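Local coordinates for protein probable receptor YhhM (Klebsiella variicola At-22, PDB 3Q6C) that is of unknown function but may act as a receptor, as a member of the DUF2500 (YhhM-like) family, at residues 51-54 with 55-58. Sequence-based numbering, arbitrary orientation.
Sequences RLDA and PQYH
Asp53 N-caps the short helix 54-59, its carboxylate reaching forward to the backbone N-H of Gln56 just where the chain leaves edge strand 48-52 of the antiparallel sheet. The capping bond, from Gln56 N to Asp53 OD1, measures 2.9 Å, although the position of OD1 is somewhat doubtful. Asp53 CG sits between its own backbone N and carbonyl carbon (chi1 57°), which brings the carboxylate over the start of the helix. The Pro55 ring crosses the Asp53 side chain at about a right angle, CD lying 3.4 Å from Asp53 CG. Two backbone bonds then wind the first turn: Tyr57 N donates to Asp53 O at 3.0 Å, and His58 N to Ala54 O at 2.7 Å. On the inner side, Leu52 sends CD1 against the backbone of Tyr57, 3.8 Å from its CA, with the same methyl at the edge of the phenol ring. CG of Tyr57 stands anti to the backbone N (chi1 175°), and the ring runs on from the helix toward the sheet, where it meets the Tyr35 ring and makes a cation-pi contact with Lys11. Leu52 is tied to strand 33-41 by backbone hydrogen bonds with Tyr35 and packs on Ala37 and Phe75; Gln56 also touches Phe75. The His58 ring reaches back alongside the first turn, its CD2 4.0 Å from Ala54 CB.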
loop_
_atom_site.group_PDB
_atom_site.type_symbol
_atom_site.label_atom_id
_atom_site.label_comp_id
_atom_site.label_asym_id
_atom_site.label_seq_id
_atom_site.Cartn_x
_atom_site.Cartn_y
_atom_site.Cartn_z
ATOM N N ARG A 51 3.640 -2.924 -5.166
ATOM C CA ARG A 51 4.149 -4.254 -4.854
ATOM C C ARG A 51 4.928 -4.127 -3.551
ATOM O O ARG A 51 5.677 -3.173 -3.365
ATOM C CB ARG A 51 5.097 -4.755 -5.938
ATOM C CG ARG A 51 5.575 -6.159 -5.663
ATOM C CD ARG A 51 6.910 -6.484 -6.313
ATOM N NE ARG A 51 7.415 -7.766 -5.815
ATOM C CZ ARG A 51 8.678 -8.174 -5.911
ATOM N NH1 ARG A 51 9.591 -7.405 -6.498
ATOM N NH2 ARG A 51 9.036 -9.340 -5.393
ATOM N N LEU A 52 4.753 -5.088 -2.655
ATOM C CA LEU A 52 5.443 -5.067 -1.374
ATOM C C LEU A 52 6.005 -6.449 -1.061
ATOM O O LEU A 52 5.657 -7.440 -1.718
ATOM C CB LEU A 52 4.467 -4.706 -0.254
ATOM C CG LEU A 52 3.518 -3.529 -0.400
ATOM C CD1 LEU A 52 2.549 -3.505 0.768
ATOM C CD2 LEU A 52 4.315 -2.259 -0.461
ATOM N N ASP A 53 6.882 -6.523 -0.065
ATOM C CA ASP A 53 7.367 -7.827 0.345
ATOM C C ASP A 53 6.409 -8.176 1.477
ATOM O O ASP A 53 5.576 -7.347 1.860
ATOM C CB ASP A 53 8.824 -7.784 0.827
ATOM C CG ASP A 53 9.048 -6.811 1.958
ATOM O OD1 ASP A 53 8.068 -6.294 2.533
ATOM O OD2 ASP A 53 10.232 -6.573 2.276
ATOM N N ALA A 54 6.517 -9.379 2.021
ATOM C CA ALA A 54 5.604 -9.804 3.072
ATOM C C ALA A 54 5.631 -8.985 4.362
ATOM O O ALA A 54 4.583 -8.576 4.864
ATOM C CB ALA A 54 5.834 -11.274 3.386
ATOM N N PRO A 55 6.822 -8.735 4.925
ATOM C CA PRO A 55 6.871 -7.955 6.173
ATOM C C PRO A 55 6.163 -6.607 6.040
ATOM O O PRO A 55 5.374 -6.215 6.897
ATOM C CB PRO A 55 8.374 -7.783 6.425
ATOM C CG PRO A 55 8.986 -8.944 5.709
ATOM C CD PRO A 55 8.178 -9.036 4.436
ATOM N N GLN A 56 6.458 -5.910 4.951
ATOM C CA GLN A 56 5.883 -4.604 4.686
ATOM C C GLN A 56 4.375 -4.754 4.501
ATOM O O GLN A 56 3.589 -3.914 4.948
ATOM C CB GLN A 56 6.521 -4.011 3.421
ATOM C CG GLN A 56 6.465 -2.495 3.323
ATOM C CD GLN A 56 7.350 -1.796 4.352
ATOM O OE1 GLN A 56 8.581 -1.922 4.327
ATOM N NE2 GLN A 56 6.724 -1.055 5.258
ATOM N N TYR A 57 3.987 -5.843 3.841
ATOM C CA TYR A 57 2.588 -6.145 3.570
ATOM C C TYR A 57 1.791 -6.458 4.838
ATOM O O TYR A 57 0.709 -5.908 5.052
ATOM C CB TYR A 57 2.515 -7.319 2.596
ATOM C CG TYR A 57 1.128 -7.837 2.301
ATOM C CD1 TYR A 57 0.585 -8.894 3.041
ATOM C CD2 TYR A 57 0.392 -7.336 1.223
ATOM C CE1 TYR A 57 -0.649 -9.450 2.701
ATOM C CE2 TYR A 57 -0.840 -7.884 0.874
ATOM C CZ TYR A 57 -1.349 -8.944 1.611
ATOM O OH TYR A 57 -2.528 -9.536 1.224
ATOM N N HIS A 58 2.317 -7.343 5.680
ATOM C CA HIS A 58 1.618 -7.686 6.913
ATOM C C HIS A 58 1.578 -6.509 7.875
ATOM O O HIS A 58 0.827 -6.524 8.837
ATOM C CB HIS A 58 2.266 -8.901 7.586
ATOM C CG HIS A 58 2.138 -10.163 6.790
ATOM N ND1 HIS A 58 0.922 -10.645 6.350
ATOM C CD2 HIS A 58 3.075 -11.018 6.313
ATOM C CE1 HIS A 58 1.116 -11.738 5.633
ATOM N NE2 HIS A 58 2.414 -11.985 5.593
#